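Local coordinates for magnesium transporter MgtE (Enterococcus faecalis, PDB 2OUX), which probably moves magnesium ions across the cell membrane as a homodimer, this chain being its soluble cytosolic part, an N domain followed by a pair of CBS domains, at residues A[46-49]-A[50-53]; A[79-82]-A[83-86]. One frame throughout, in Å; residues are numbered along the deposited sequence.

Both interactions belong to the helical N domain and illustrate the two ends of short helices: interaction 1 is the capped start of helix 48-57, interaction 2 the last turn of helix 79-83 and the link beyond it. Interaction 1 is a surface contact, governed by a capping carboxylate and a folded arginine. Interaction 2 is partly buried and adds apolar packing to its backbone bonds. Their centres lie about 12 Å apart and the two touch directly: Arg51 NH1 forms a salt bridge with Glu83 OE1 at 2.8 Å, Gln52 NE2 probably donates to Glu83 O, and Arg51 also packs against the Tyr80 ring.

Interaction 1 (A[46-49]-A[50-53])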
ATOM      1  N   LEU A  46       8.917  19.967  20.970  1.00 42.30           N
ATOM      2  CA  LEU A  46       8.774  20.284  22.385  1.00 41.35           C
ATOM      3  C   LEU A  46      10.067  20.221  23.187  1.00 42.55           C
ATOM      4  O   LEU A  46      10.947  19.400  22.909  1.00 43.01           O
ATOM      5  CB  LEU A  46       7.759  19.338  23.035  1.00 40.11           C
ATOM      6  CG  LEU A  46       6.427  19.117  22.317  1.00 37.51           C
ATOM      7  CD1 LEU A  46       5.505  18.299  23.203  1.00 34.91           C
ATOM      8  CD2 LEU A  46       5.800  20.459  21.978  1.00 38.28           C
ATOM      9  N   ASP A  47      10.165  21.095  24.190  1.00 42.03           N
ATOM     10  CA  ASP A  47      11.317  21.121  25.080  1.00 40.87           C
ATOM     11  C   ASP A  47      11.086  19.973  26.055  1.00 41.12           C
ATOM     12  O   ASP A  47      10.025  19.354  26.039  1.00 38.98           O
ATOM     13  CB  ASP A  47      11.408  22.471  25.813  1.00 42.13           C
ATOM     14  CG  ASP A  47      10.129  22.835  26.575  1.00 43.65           C
ATOM     15  OD1 ASP A  47       9.766  24.036  26.585  1.00 39.79           O
ATOM     16  OD2 ASP A  47       9.497  21.935  27.178  1.00 44.90           O
ATOM     17  N   GLU A  48      12.064  19.678  26.901  1.00 42.79           N
ATOM     18  CA  GLU A  48      11.911  18.577  27.839  1.00 43.86           C
ATOM     19  C   GLU A  48      10.714  18.728  28.771  1.00 43.69           C
ATOM     20  O   GLU A  48      10.101  17.738  29.175  1.00 42.31           O
ATOM     21  CB  GLU A  48      13.184  18.411  28.663  1.00 47.40           C
ATOM     22  CG  GLU A  48      12.997  17.535  29.884  1.00 51.59           C
ATOM     23  CD  GLU A  48      14.280  17.330  30.658  1.00 55.67           C
ATOM     24  OE1 GLU A  48      14.993  18.333  30.903  1.00 58.11           O
ATOM     25  OE2 GLU A  48      14.571  16.170  31.028  1.00 57.19           O
ATOM     26  N   LYS A  49      10.380  19.967  29.107  1.00 43.78           N
ATOM     27  CA  LYS A  49       9.265  20.231  30.009  1.00 46.03           C
ATOM     28  C   LYS A  49       7.932  19.807  29.399  1.00 44.12           C
ATOM     29  O   LYS A  49       7.163  19.059  30.005  1.00 42.04           O
ATOM     30  CB  LYS A  49       9.230  21.721  30.368  1.00 49.54           C
ATOM     31  CG  LYS A  49      10.559  22.246  30.889  1.00 54.24           C
ATOM     32  CD  LYS A  49      10.551  23.760  31.082  1.00 58.22           C
ATOM     33  CE  LYS A  49       9.730  24.188  32.292  1.00 60.34           C
ATOM     34  NZ  LYS A  49       9.834  25.662  32.535  1.00 62.77           N
ATOM     35  N   ASP A  50       7.663  20.285  28.191  1.00 43.40           N
ATOM     36  CA  ASP A  50       6.420  19.954  27.518  1.00 41.81           C
ATOM     37  C   ASP A  50       6.298  18.466  27.178  1.00 40.62           C
ATOM     38  O   ASP A  50       5.193  17.931  27.135  1.00 40.54           O
ATOM     39  CB  ASP A  50       6.266  20.818  26.266  1.00 42.31           C
ATOM     40  CG  ASP A  50       6.218  22.307  26.593  1.00 42.29           C
ATOM     41  OD1 ASP A  50       5.495  22.686  27.533  1.00 43.23           O
ATOM     42  OD2 ASP A  50       6.892  23.104  25.911  1.00 44.15           O
ATOM     43  N   ARG A  51       7.420  17.787  26.952  1.00 40.35           N
ATOM     44  CA  ARG A  51       7.361  16.358  26.647  1.00 40.08           C
ATOM     45  C   ARG A  51       6.777  15.634  27.850  1.00 39.00           C
ATOM     46  O   ARG A  51       5.951  14.731  27.712  1.00 36.53           O
ATOM     47  CB  ARG A  51       8.749  15.778  26.367  1.00 40.22           C
ATOM     48  CG  ARG A  51       9.457  16.315  25.146  1.00 40.61           C
ATOM     49  CD  ARG A  51      10.700  15.473  24.862  1.00 41.91           C
ATOM     50  NE  ARG A  51      11.755  16.265  24.241  1.00 43.02           N
ATOM     51  CZ  ARG A  51      12.945  16.475  24.788  1.00 42.74           C
ATOM     52  NH1 ARG A  51      13.238  15.945  25.966  1.00 43.57           N
ATOM     53  NH2 ARG A  51      13.843  17.220  24.156  1.00 46.74           N
ATOM     54  N   GLN A  52       7.218  16.044  29.034  1.00 40.22           N
ATOM     55  CA  GLN A  52       6.753  15.449  30.279  1.00 40.81           C
ATOM     56  C   GLN A  52       5.234  15.533  30.422  1.00 40.97           C
ATOM     57  O   GLN A  52       4.580  14.540  30.755  1.00 41.04           O
ATOM     58  CB  GLN A  52       7.433  16.133  31.468  1.00 43.06           C
ATOM     59  CG  GLN A  52       8.895  15.747  31.650  1.00 44.98           C
ATOM     60  CD  GLN A  52       9.086  14.241  31.804  1.00 45.66           C
ATOM     61  OE1 GLN A  52       8.239  13.552  32.375  1.00 44.99           O
ATOM     62  NE2 GLN A  52      10.210  13.731  31.313  1.00 45.16           N
ATOM     63  N   HIS A  53       4.678  16.719  30.178  1.00 40.21           N
ATOM     64  CA  HIS A  53       3.231  16.910  30.266  1.00 40.91           C
ATOM     65  C   HIS A  53       2.576  15.951  29.301  1.00 39.56           C
ATOM     66  O   HIS A  53       1.586  15.293  29.626  1.00 39.70           O
ATOM     67  CB  HIS A  53       2.830  18.329  29.856  1.00 42.48           C
ATOM     68  CG  HIS A  53       3.231  19.378  30.835  1.00 45.51           C
ATOM     69  ND1 HIS A  53       2.769  19.411  32.130  1.00 46.34           N
ATOM     70  CD2 HIS A  53       4.051  20.458  30.705  1.00 45.23           C
ATOM     71  CE1 HIS A  53       3.279  20.455  32.758  1.00 47.24           C
ATOM     72  NE2 HIS A  53       4.060  21.104  31.907  1.00 45.10           N
TER
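Asp47 and Asp50 give a worked example of how an acidic side chain caps the start of a helix. Asp47 occupies the N-cap position of helix 48-57, and its OD2 accepts from Asp50 N at 2.7 Å. That bond is nearly straight, 173° at the hydrogen, and satisfies an amide of the first turn, where helical carbonyl partners are lacking or poorly placed. With chi1 at 55°, Asp47 CG sits between its own backbone N and carbonyl carbon, which turns the carboxylate back over the helix start. The two carboxylates come close, Asp47 OD1 3.1 Å from Asp50 OD2, an approach that is probably unfavourable if both are charged and that the amides of the helix start may partly offset.

Arg51 runs back along the same turn. Its backbone N donates to Asp47 O at 3.2 Å, the first regular helical bond here. CB rests 3.7 Å from Glu48 O, and CG comes to 3.2 Å from Asp47 O before passing Leu46 CB. At NE the chain, bent by a chi3 of -149°, lies 3.5 Å from Leu46 O. The guanidinium then spreads one face over the Asp47-Glu48 backbone, with NH1 3.5 Å from Glu48 CA, while NH1 finds its charged partner in Glu83.

Leu46, just ahead of the cap, crosses Asp50 at about a right angle, their CB atoms 3.9 Å apart. Further along, Gln52 N and His53 N make weak helical bonds to Glu48 O and Lys49 O. Leu46 packs on Leu16 and Leu19 of helix 8-20, and Asp50 and His53 also touch Leu19, whereas Arg51 and Gln52 extend to Glu83; the start of helix 48-57, with the residue ahead of its cap, therefore lies between helix 8-20 and the end of helix 79-83.

Interaction 2 (A[79-82]-A[83-86]); sequences DYLA and EMRP
Glu83 N closes a helical turn on Asp79 O at 2.9 Å, whereas Met84 N reaches back just three residues to Leu81 O at 3.1 Å, so the last turn tightens. The Met84 amide stands 65° out of the plane of the Leu81 carbonyl. Glu83 folds back beside this turn: its CG is set between backbone N and carbonyl carbon (chi1 60°), and the chain then runs out extended, bringing OE2 to the edge of the Tyr80 ring, near its plane and 4.4 Å from CD1. The carboxylate is held at both oxygens, OE2 by a hydrogen bond with Tyr55 OH and OE1 by Arg51, a pairing likely to favour its charged form. In this all-helical N domain, a short connection between successive helices results: the chain turns through Met84, and Arg85 takes the N-cap position of helix 86-93.

Met84, a selenomethionine in this crystal, lays CB 3.3 Å from Leu81 O and bends near its end, SE coming 4.2 Å from Leu81 CD2. Both side chains also meet Met92 of helix 86-93, while Leu81 reaches Tyr116 of helix 110-118; the side chain of Leu81 is about 9 Å from that of Glu72, a magnesium-binding residue.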
ATOM      1  N   ASP A  79      17.569   9.202  25.588  1.00 60.11           N
ATOM      2  CA  ASP A  79      17.005  10.092  26.593  1.00 57.99           C
ATOM      3  C   ASP A  79      15.496  10.324  26.479  1.00 54.95           C
ATOM      4  O   ASP A  79      14.871  10.687  27.478  1.00 55.07           O
ATOM      5  CB  ASP A  79      17.744  11.439  26.656  1.00 60.29           C
ATOM      6  CG  ASP A  79      18.383  11.829  25.349  1.00 61.59           C
ATOM      7  OD1 ASP A  79      17.712  11.731  24.305  1.00 63.51           O
ATOM      8  OD2 ASP A  79      19.559  12.254  25.376  1.00 60.53           O
ATOM      9  N   TYR A  80      14.895  10.141  25.297  1.00 49.44           N
ATOM     10  CA  TYR A  80      13.437  10.298  25.220  1.00 44.98           C
ATOM     11  C   TYR A  80      12.927   9.232  26.174  1.00 43.78           C
ATOM     12  O   TYR A  80      12.092   9.488  27.039  1.00 41.92           O
ATOM     13  CB  TYR A  80      12.867   9.978  23.835  1.00 43.24           C
ATOM     14  CG  TYR A  80      12.921  11.095  22.818  1.00 43.24           C
ATOM     15  CD1 TYR A  80      12.685  12.421  23.183  1.00 41.59           C
ATOM     16  CD2 TYR A  80      13.172  10.815  21.472  1.00 43.44           C
ATOM     17  CE1 TYR A  80      12.696  13.441  22.231  1.00 42.29           C
ATOM     18  CE2 TYR A  80      13.182  11.827  20.513  1.00 42.82           C
ATOM     19  CZ  TYR A  80      12.946  13.133  20.898  1.00 42.02           C
ATOM     20  OH  TYR A  80      12.953  14.128  19.949  1.00 41.76           O
ATOM     21  N   LEU A  81      13.458   8.026  26.007  1.00 43.03           N
ATOM     22  CA  LEU A  81      13.069   6.903  26.840  1.00 44.54           C
ATOM     23  C   LEU A  81      13.532   7.062  28.287  1.00 44.59           C
ATOM     24  O   LEU A  81      12.814   6.695  29.216  1.00 43.55           O
ATOM     25  CB  LEU A  81      13.627   5.600  26.262  1.00 45.14           C
ATOM     26  CG  LEU A  81      13.272   5.233  24.817  1.00 47.05           C
ATOM     27  CD1 LEU A  81      13.244   3.710  24.709  1.00 46.50           C
ATOM     28  CD2 LEU A  81      11.913   5.800  24.422  1.00 45.91           C
ATOM     29  N   ALA A  82      14.732   7.605  28.472  1.00 44.70           N
ATOM     30  CA  ALA A  82      15.285   7.803  29.807  1.00 45.20           C
ATOM     31  C   ALA A  82      14.399   8.708  30.658  1.00 44.48           C
ATOM     32  O   ALA A  82      14.090   8.374  31.802  1.00 43.15           O
ATOM     33  CB  ALA A  82      16.680   8.388  29.709  1.00 46.43           C
ATOM     34  N   GLU A  83      13.988   9.843  30.096  1.00 44.59           N
ATOM     35  CA  GLU A  83      13.142  10.788  30.818  1.00 44.23           C
ATOM     36  C   GLU A  83      11.792  10.182  31.196  1.00 45.79           C
ATOM     37  O   GLU A  83      11.088  10.701  32.060  1.00 46.76           O
ATOM     38  CB  GLU A  83      12.941  12.068  29.994  1.00 43.45           C
ATOM     39  CG  GLU A  83      12.276  11.871  28.643  1.00 40.90           C
ATOM     40  CD  GLU A  83      12.320  13.124  27.779  1.00 42.07           C
ATOM     41  OE1 GLU A  83      13.395  13.753  27.693  1.00 41.83           O
ATOM     42  OE2 GLU A  83      11.288  13.477  27.171  1.00 40.95           O
HETATM   43  N   MSE A  84      11.432   9.076  30.558  1.00 47.05           N
HETATM   44  CA  MSE A  84      10.165   8.415  30.857  1.00 47.75           C
HETATM   45  C   MSE A  84      10.335   7.492  32.051  1.00 48.80           C
HETATM   46  O   MSE A  84      11.431   6.998  32.304  1.00 50.47           O
HETATM   47  CB  MSE A  84       9.699   7.571  29.670  1.00 47.29           C
HETATM   48  CG  MSE A  84       8.985   8.320  28.561  1.00 48.27           C
HETATM   49 SE   MSE A  84       8.881   7.239  26.948  1.00 53.98          SE
HETATM   50  CE  MSE A  84       7.644   5.915  27.497  1.00 50.05           C
ATOM     51  N   ARG A  85       9.255   7.263  32.789  1.00 48.65           N
ATOM     52  CA  ARG A  85       9.320   6.356  33.918  1.00 48.88           C
ATOM     53  C   ARG A  85       9.499   4.983  33.295  1.00 48.96           C
ATOM     54  O   ARG A  85       8.686   4.560  32.469  1.00 49.37           O
ATOM     55  CB  ARG A  85       8.026   6.379  34.730  1.00 49.91           C
ATOM     56  CG  ARG A  85       7.814   7.625  35.562  1.00 53.06           C
ATOM     57  CD  ARG A  85       6.412   7.614  36.140  1.00 56.17           C
ATOM     58  NE  ARG A  85       5.420   7.428  35.081  1.00 58.18           N
ATOM     59  CZ  ARG A  85       4.117   7.263  35.285  1.00 58.74           C
ATOM     60  NH1 ARG A  85       3.628   7.259  36.519  1.00 59.50           N
ATOM     61  NH2 ARG A  85       3.302   7.099  34.250  1.00 59.12           N
ATOM     62  N   PRO A  86      10.572   4.277  33.672  1.00 47.79           N
ATOM     63  CA  PRO A  86      10.875   2.944  33.153  1.00 47.35           C
ATOM     64  C   PRO A  86       9.643   2.092  32.872  1.00 46.57           C
ATOM     65  O   PRO A  86       9.538   1.486  31.809  1.00 46.99           O
ATOM     66  CB  PRO A  86      11.762   2.356  34.243  1.00 48.47           C
ATOM     67  CG  PRO A  86      12.574   3.548  34.657  1.00 48.68           C
ATOM     68  CD  PRO A  86      11.528   4.658  34.730  1.00 48.44           C
TER